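Bd0816 (Bdellovibrio bacteriovorus HD100, PDB 5CER) is probably a serine-type D-Ala-D-Ala carboxypeptidase of the S13 family, with a fold related to that of serine beta-lactamases. Local coordinates at residues G315-K320 with F341-L346; I38-A43 with Y278-S283. The protein carries 2 engineered substitutions. All coordinates share one frame; numbering follows the deposited sequence.

In the fold
Both contacts are buried and apolar, without a hydrogen bond between their segments, but they lie in different layers of the fold. Contact 1 lies on the face of the antiparallel sheet covered by helix 356-375, where a phenylalanine reaches across an intervening strand to a methionine and an alanine. Contact 2 packs helix 35-47 against helix 270-286 through leucine and threonine carbons, buries about twice the surface and lies nearer the centre of the chain. Helix 270-286 connects the layers: Tyr342 and Ala344 of strand 339-348 touch it from the sheet, and the Tyr342 ring meets Tyr278, with CZ 3.8 Å from Tyr278 CA.

Contact 1. Residues G315-K320 with F341-L346; sequences GSMIAK and FYFAIL
Met317 and Phe343 meet over one face of the antiparallel sheet of the penicillin-recognising fold, from strands 317-324 and 339-348 that are not direct neighbours. Strand 327-336 runs between them, so the two segments point broadly the same way, 35° apart, with axes 9.1 Å from each other. Met317 leaves its backbone with CG anti to N (chi1 179°), and the chain stays extended through CB and CG, bringing CG to 4.0 Å from Phe343 CE2. The sulfur comes next: Met317 SD lies 3.9 Å from Phe343 CZ in an oblique Met-aromatic contact, 62° off the ring normal. A bend at chi3 then turns CE away from the ring. Phe343 also touches Leu330 and Ile334 of the intervening strand, while Met317 and Phe343 both pack on Ile369 of helix 356-375, which covers this face. Farther along strand 317-324, Lys320 begins the KTG sequence motif expected in this family, and its NZ is hydrogen-bonded to Ser214 OG. The outer end of the phenylalanine ring is shared: the methyl of Ala319 joins the sulfur there, with Ala319 CB 4.0 Å from Phe343 CZ.

Contact 2. Residues I38-A43 with Y278-S283; sequences ITTLWA and YTLNKS
In the helical packing of this beta-lactamase-like fold, helix 35-47 lies against helix 270-286, which itself covers the sheet, through Leu41, Thr40, Leu280 and Thr279. Their local axes come within 9.8 Å and make an angle of 39°, both running in roughly the same direction. Leu41 reaches furthest across. Its CG stands anti to the backbone N (chi1 171°), which carries the forked end towards the other helix; there Leu41 CD1 settles against the backbone of the facing turn, 3.8 Å from Leu280 CA. The second branch takes a different neighbour, Leu41 CD2 lying 4.2 Å from Thr279 CB, and the two side chains cross at about a right angle. Leu280 returns the contact with the same two-branched division of labour: its CD1 comes to 4.2 Å from Leu41 CA, and its CD2 to 4.2 Å from Thr40 CG2.

Helix 35-47 is probably the one that, in serine D-Ala-D-Ala peptidases, carries the lysine of the SxxK motif, a place consistent with Lys36 in its first turn. Thr40, one turn further on, has its hydroxyl beside the backbone N, where OG1 hydrogen-bonds to Lys36 O and also to Asn211 ND2. With the polar branch held there, the methyl branch is left to meet Leu280. Thr279 is arranged in the same way, OG1 bonding to Lys275 O within its own helix. The surrounding residues extend the apolar packing: Phe235 of helix 228-239 lies against Leu41, Leu207 and Met210 of helix 203-213 against Thr40, and Leu291 against Leu280. The backbones draw nearest where the leucines face each other, with Leu41 CA 5.4 Å from Leu280 CA.

Contact 1. Residues G315-K320 with F341-L346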
ATOM      1  N   GLY A 315      -5.423  -1.653  15.579  1.00 33.60           N
ATOM      2  CA  GLY A 315      -5.813  -0.397  16.205  1.00 35.35           C
ATOM      3  C   GLY A 315      -4.770   0.270  17.105  1.00 34.50           C
ATOM      4  O   GLY A 315      -5.052   1.304  17.707  1.00 35.57           O
ATOM      5  N   SER A 316      -3.558  -0.298  17.160  1.00 32.93           N
ATOM      6  CA  SER A 316      -2.483   0.159  18.056  1.00 32.06           C
ATOM      7  C   SER A 316      -1.123   0.374  17.388  1.00 29.81           C
ATOM      8  O   SER A 316      -0.132   0.553  18.074  1.00 28.92           O
ATOM      9  CB  SER A 316      -2.305  -0.878  19.152  1.00 31.79           C
ATOM     10  OG  SER A 316      -3.478  -0.979  19.907  1.00 34.62           O
ATOM     11  N   MET A 317      -1.073   0.302  16.063  1.00 28.99           N
ATOM     12  CA  MET A 317       0.157   0.479  15.349  1.00 28.62           C
ATOM     13  C   MET A 317      -0.114   1.421  14.197  1.00 29.51           C
ATOM     14  O   MET A 317      -1.119   1.251  13.455  1.00 30.09           O
ATOM     15  CB  MET A 317       0.717  -0.869  14.810  1.00 27.63           C
ATOM     16  CG  MET A 317       2.021  -0.757  14.028  1.00 27.18           C
ATOM     17  SD  MET A 317       2.566  -2.356  13.373  1.00 27.91           S
ATOM     18  CE  MET A 317       1.408  -2.604  12.029  1.00 27.22           C
ATOM     19  N   ILE A 318       0.819   2.357  14.018  1.00 27.73           N
ATOM     20  CA  ILE A 318       0.882   3.196  12.867  1.00 28.66           C
ATOM     21  C   ILE A 318       2.097   2.723  12.094  1.00 27.46           C
ATOM     22  O   ILE A 318       3.147   2.619  12.671  1.00 27.68           O
ATOM     23  CB  ILE A 318       1.079   4.646  13.264  1.00 29.67           C
ATOM     24  CG1 ILE A 318      -0.146   5.146  14.018  1.00 31.50           C
ATOM     25  CG2 ILE A 318       1.291   5.515  12.023  1.00 31.48           C
ATOM     26  CD1 ILE A 318       0.093   6.323  14.911  1.00 31.99           C
ATOM     27  N   ALA A 319       1.969   2.427  10.794  1.00 28.42           N
ATOM     28  CA  ALA A 319       3.097   1.846  10.074  1.00 27.22           C
ATOM     29  C   ALA A 319       2.989   1.924   8.581  1.00 29.00           C
ATOM     30  O   ALA A 319       1.894   2.101   7.977  1.00 30.27           O
ATOM     31  CB  ALA A 319       3.268   0.399  10.486  1.00 25.49           C
ATOM     32  N   LYS A 320       4.160   1.757   7.983  1.00 29.29           N
ATOM     33  CA  LYS A 320       4.337   1.594   6.512  1.00 30.12           C
ATOM     34  C   LYS A 320       5.033   0.255   6.249  1.00 27.12           C
ATOM     35  O   LYS A 320       6.012  -0.049   6.923  1.00 23.81           O
ATOM     36  CB  LYS A 320       5.187   2.746   5.988  1.00 30.71           C
ATOM     37  CG  LYS A 320       5.496   2.694   4.517  1.00 32.26           C
ATOM     38  CD  LYS A 320       4.306   3.129   3.673  1.00 33.96           C
ATOM     39  CE  LYS A 320       4.442   2.704   2.223  1.00 34.50           C
ATOM     40  NZ  LYS A 320       4.127   1.259   2.101  1.00 33.09           N
ATOM     41  N   PHE A 341       6.168   3.836  20.843  1.00 24.43           N
ATOM     42  CA  PHE A 341       7.570   3.457  20.529  1.00 23.55           C
ATOM     43  C   PHE A 341       7.727   3.445  19.007  1.00 23.18           C
ATOM     44  O   PHE A 341       6.934   2.787  18.326  1.00 22.62           O
ATOM     45  CB  PHE A 341       7.928   2.046  21.088  1.00 21.97           C
ATOM     46  CG  PHE A 341       8.010   1.987  22.599  1.00 22.08           C
ATOM     47  CD1 PHE A 341       6.853   1.928  23.360  1.00 22.35           C
ATOM     48  CD2 PHE A 341       9.243   2.001  23.252  1.00 22.01           C
ATOM     49  CE1 PHE A 341       6.930   1.904  24.748  1.00 23.23           C
ATOM     50  CE2 PHE A 341       9.335   1.957  24.625  1.00 22.33           C
ATOM     51  CZ  PHE A 341       8.171   1.893  25.378  1.00 22.99           C
ATOM     52  N   TYR A 342       8.746   4.141  18.505  1.00 22.89           N
ATOM     53  CA  TYR A 342       9.152   4.032  17.123  1.00 22.56           C
ATOM     54  C   TYR A 342       9.849   2.667  16.917  1.00 22.35           C
ATOM     55  O   TYR A 342      10.427   2.130  17.854  1.00 20.90           O
ATOM     56  CB  TYR A 342      10.121   5.117  16.758  1.00 23.47           C
ATOM     57  CG  TYR A 342       9.598   6.494  16.973  1.00 25.12           C
ATOM     58  CD1 TYR A 342       8.500   6.962  16.214  1.00 26.06           C
ATOM     59  CD2 TYR A 342      10.164   7.341  17.896  1.00 26.13           C
ATOM     60  CE1 TYR A 342       7.998   8.208  16.373  1.00 27.80           C
ATOM     61  CE2 TYR A 342       9.663   8.620  18.071  1.00 28.42           C
ATOM     62  CZ  TYR A 342       8.579   9.035  17.316  1.00 29.58           C
ATOM     63  OH  TYR A 342       8.059  10.310  17.459  1.00 32.87           O
ATOM     64  N   PHE A 343       9.700   2.084  15.718  1.00 22.14           N
ATOM     65  CA  PHE A 343      10.373   0.867  15.369  1.00 21.38           C
ATOM     66  C   PHE A 343      10.667   0.858  13.887  1.00 22.80           C
ATOM     67  O   PHE A 343       9.956   1.481  13.081  1.00 23.30           O
ATOM     68  CB  PHE A 343       9.541  -0.364  15.710  1.00 20.25           C
ATOM     69  CG  PHE A 343       8.331  -0.548  14.799  1.00 20.38           C
ATOM     70  CD1 PHE A 343       8.441  -1.205  13.583  1.00 19.62           C
ATOM     71  CD2 PHE A 343       7.081  -0.035  15.161  1.00 20.10           C
ATOM     72  CE1 PHE A 343       7.364  -1.284  12.722  1.00 19.43           C
ATOM     73  CE2 PHE A 343       5.998  -0.165  14.310  1.00 20.10           C
ATOM     74  CZ  PHE A 343       6.138  -0.780  13.086  1.00 19.24           C
ATOM     75  N   ALA A 344      11.695   0.082  13.520  1.00 23.01           N
ATOM     76  CA  ALA A 344      11.926  -0.319  12.121  1.00 22.33           C
ATOM     77  C   ALA A 344      12.394  -1.777  12.114  1.00 21.47           C
ATOM     78  O   ALA A 344      13.258  -2.154  12.922  1.00 21.51           O
ATOM     79  CB  ALA A 344      12.929   0.604  11.473  1.00 23.13           C
ATOM     80  N   ILE A 345      11.829  -2.573  11.209  1.00 21.48           N
ATOM     81  CA  ILE A 345      12.156  -3.993  11.077  1.00 22.45           C
ATOM     82  C   ILE A 345      12.475  -4.283   9.644  1.00 23.70           C
ATOM     83  O   ILE A 345      11.658  -3.990   8.726  1.00 28.75           O
ATOM     84  CB  ILE A 345      10.967  -4.854  11.491  1.00 22.78           C
ATOM     85  CG1 ILE A 345      10.642  -4.645  12.983  1.00 22.87           C
ATOM     86  CG2 ILE A 345      11.283  -6.326  11.279  1.00 23.07           C
ATOM     87  CD1 ILE A 345       9.250  -5.119  13.363  1.00 23.49           C
ATOM     88  N   LEU A 346      13.662  -4.793   9.408  1.00 22.71           N
ATOM     89  CA  LEU A 346      14.125  -5.055   8.076  1.00 22.92           C
ATOM     90  C   LEU A 346      14.470  -6.551   7.963  1.00 22.37           C
ATOM     91  O   LEU A 346      15.368  -7.026   8.646  1.00 21.91           O
ATOM     92  CB  LEU A 346      15.356  -4.156   7.786  1.00 24.55           C
ATOM     93  CG  LEU A 346      15.045  -2.610   7.994  1.00 25.03           C
ATOM     94  CD1 LEU A 346      16.218  -1.667   7.979  1.00 27.44           C
ATOM     95  CD2 LEU A 346      14.241  -2.204   6.782  1.00 26.35           C
TER

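Contact 2. Residues I38-A43 with Y278-S283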
ATOM      1  N   ILE A  38      10.511   8.352   4.315  1.00 20.90           N
ATOM      2  CA  ILE A  38      11.523   9.370   4.156  1.00 22.39           C
ATOM      3  C   ILE A  38      11.094  10.374   3.103  1.00 22.27           C
ATOM      4  O   ILE A  38      11.242  11.582   3.289  1.00 23.14           O
ATOM      5  CB  ILE A  38      12.885   8.746   3.788  1.00 23.35           C
ATOM      6  CG1 ILE A  38      13.341   7.780   4.899  1.00 23.53           C
ATOM      7  CG2 ILE A  38      13.929   9.852   3.562  1.00 23.81           C
ATOM      8  CD1 ILE A  38      14.609   7.012   4.591  1.00 25.33           C
ATOM      9  N   THR A  39      10.576   9.872   1.991  1.00 22.49           N
ATOM     10  CA  THR A  39      10.022  10.736   0.952  1.00 22.25           C
ATOM     11  C   THR A  39       8.936  11.656   1.512  1.00 22.62           C
ATOM     12  O   THR A  39       8.931  12.889   1.240  1.00 23.14           O
ATOM     13  CB  THR A  39       9.529   9.894  -0.217  1.00 22.24           C
ATOM     14  OG1 THR A  39      10.635   9.119  -0.736  1.00 20.52           O
ATOM     15  CG2 THR A  39       8.997  10.783  -1.310  1.00 23.26           C
ATOM     16  N   THR A  40       8.096  11.081   2.369  1.00 21.63           N
ATOM     17  CA  THR A  40       7.076  11.805   3.098  1.00 21.50           C
ATOM     18  C   THR A  40       7.628  12.938   3.955  1.00 22.53           C
ATOM     19  O   THR A  40       7.090  14.068   3.951  1.00 22.25           O
ATOM     20  CB  THR A  40       6.218  10.822   3.959  1.00 21.10           C
ATOM     21  OG1 THR A  40       5.456   9.971   3.094  1.00 20.95           O
ATOM     22  CG2 THR A  40       5.257  11.543   4.865  1.00 20.85           C
ATOM     23  N   LEU A  41       8.680  12.659   4.720  1.00 23.17           N
ATOM     24  CA  LEU A  41       9.300  13.721   5.543  1.00 23.49           C
ATOM     25  C   LEU A  41       9.838  14.851   4.664  1.00 23.26           C
ATOM     26  O   LEU A  41       9.686  16.026   4.982  1.00 23.66           O
ATOM     27  CB  LEU A  41      10.426  13.163   6.411  1.00 23.60           C
ATOM     28  CG  LEU A  41      11.321  14.163   7.172  1.00 24.37           C
ATOM     29  CD1 LEU A  41      10.529  15.027   8.129  1.00 24.50           C
ATOM     30  CD2 LEU A  41      12.395  13.383   7.912  1.00 25.34           C
ATOM     31  N   TRP A  42      10.531  14.471   3.607  1.00 23.13           N
ATOM     32  CA  TRP A  42      11.179  15.432   2.730  1.00 24.39           C
ATOM     33  C   TRP A  42      10.096  16.357   2.105  1.00 26.50           C
ATOM     34  O   TRP A  42      10.230  17.573   2.117  1.00 25.82           O
ATOM     35  CB  TRP A  42      11.993  14.711   1.638  1.00 23.04           C
ATOM     36  CG  TRP A  42      12.775  15.613   0.733  1.00 22.74           C
ATOM     37  CD1 TRP A  42      13.196  16.860   0.988  1.00 22.30           C
ATOM     38  CD2 TRP A  42      13.243  15.297  -0.592  1.00 23.00           C
ATOM     39  NE1 TRP A  42      13.889  17.365  -0.071  1.00 22.77           N
ATOM     40  CE2 TRP A  42      13.937  16.422  -1.061  1.00 23.05           C
ATOM     41  CE3 TRP A  42      13.134  14.174  -1.420  1.00 22.47           C
ATOM     42  CZ2 TRP A  42      14.531  16.464  -2.320  1.00 23.35           C
ATOM     43  CZ3 TRP A  42      13.712  14.216  -2.675  1.00 22.86           C
ATOM     44  CH2 TRP A  42      14.424  15.354  -3.102  1.00 23.83           C
ATOM     45  N   ALA A  43       9.031  15.758   1.578  1.00 26.97           N
ATOM     46  CA  ALA A  43       7.935  16.556   1.003  1.00 26.80           C
ATOM     47  C   ALA A  43       7.364  17.545   2.032  1.00 24.90           C
ATOM     48  O   ALA A  43       7.176  18.717   1.727  1.00 24.74           O
ATOM     49  CB  ALA A  43       6.823  15.642   0.431  1.00 26.38           C
ATOM     50  N   TYR A 278      11.181   9.888  14.106  1.00 21.65           N
ATOM     51  CA  TYR A 278      11.150  10.884  15.174  1.00 21.71           C
ATOM     52  C   TYR A 278      10.971  12.292  14.592  1.00 22.22           C
ATOM     53  O   TYR A 278      10.129  13.080  15.055  1.00 22.86           O
ATOM     54  CB  TYR A 278      12.401  10.799  16.031  1.00 21.61           C
ATOM     55  CG  TYR A 278      12.593  11.917  17.041  1.00 21.74           C
ATOM     56  CD1 TYR A 278      13.296  13.068  16.676  1.00 21.80           C
ATOM     57  CD2 TYR A 278      12.128  11.799  18.344  1.00 21.76           C
ATOM     58  CE1 TYR A 278      13.493  14.095  17.551  1.00 22.65           C
ATOM     59  CE2 TYR A 278      12.336  12.802  19.262  1.00 23.03           C
ATOM     60  CZ  TYR A 278      13.008  13.977  18.858  1.00 23.72           C
ATOM     61  OH  TYR A 278      13.197  15.042  19.736  1.00 24.04           O
ATOM     62  N   THR A 279      11.739  12.608  13.572  1.00 22.59           N
ATOM     63  CA  THR A 279      11.701  13.952  12.976  1.00 23.87           C
ATOM     64  C   THR A 279      10.364  14.233  12.263  1.00 24.44           C
ATOM     65  O   THR A 279       9.854  15.344  12.332  1.00 24.35           O
ATOM     66  CB  THR A 279      12.887  14.103  11.977  1.00 23.55           C
ATOM     67  OG1 THR A 279      14.054  13.552  12.586  1.00 23.56           O
ATOM     68  CG2 THR A 279      13.148  15.529  11.531  1.00 23.23           C
ATOM     69  N   LEU A 280       9.815  13.202  11.610  1.00 24.51           N
ATOM     70  CA  LEU A 280       8.534  13.329  10.904  1.00 24.33           C
ATOM     71  C   LEU A 280       7.406  13.600  11.913  1.00 25.45           C
ATOM     72  O   LEU A 280       6.603  14.511  11.707  1.00 25.28           O
ATOM     73  CB  LEU A 280       8.229  12.062  10.089  1.00 23.22           C
ATOM     74  CG  LEU A 280       6.822  11.927   9.477  1.00 21.68           C
ATOM     75  CD1 LEU A 280       6.497  13.092   8.577  1.00 21.64           C
ATOM     76  CD2 LEU A 280       6.741  10.640   8.682  1.00 21.11           C
ATOM     77  N   ASN A 281       7.400  12.831  13.005  1.00 25.91           N
ATOM     78  CA  ASN A 281       6.488  13.042  14.110  1.00 27.22           C
ATOM     79  C   ASN A 281       6.593  14.448  14.737  1.00 29.11           C
ATOM     80  O   ASN A 281       5.570  15.073  15.003  1.00 30.93           O
ATOM     81  CB  ASN A 281       6.693  11.964  15.194  1.00 27.01           C
ATOM     82  CG  ASN A 281       5.627  12.000  16.267  1.00 28.55           C
ATOM     83  OD1 ASN A 281       5.842  12.502  17.390  1.00 31.12           O
ATOM     84  ND2 ASN A 281       4.441  11.596  15.907  1.00 28.65           N
ATOM     85  N   LYS A 282       7.796  14.942  14.966  1.00 30.30           N
ATOM     86  CA  LYS A 282       7.986  16.293  15.538  1.00 33.38           C
ATOM     87  C   LYS A 282       7.447  17.344  14.629  1.00 31.98           C
ATOM     88  O   LYS A 282       6.810  18.305  15.048  1.00 32.53           O
ATOM     89  CB  LYS A 282       9.501  16.609  15.794  1.00 37.58           C
ATOM     90  CG  LYS A 282       9.964  16.767  17.243  1.00 42.18           C
ATOM     91  CD  LYS A 282       9.199  15.836  18.196  1.00 45.29           C
ATOM     92  CE  LYS A 282       9.698  15.876  19.624  1.00 47.83           C
ATOM     93  NZ  LYS A 282       8.611  15.425  20.561  1.00 50.79           N
ATOM     94  N   SER A 283       7.722  17.166  13.357  1.00 31.72           N
ATOM     95  CA  SER A 283       7.252  18.090  12.340  1.00 32.18           C
ATOM     96  C   SER A 283       5.719  18.218  12.370  1.00 32.06           C
ATOM     97  O   SER A 283       5.153  19.306  12.439  1.00 30.47           O
ATOM     98  CB  SER A 283       7.757  17.630  10.978  1.00 31.22           C
ATOM     99  OG  SER A 283       7.787  18.711  10.097  1.00 33.78           O
TER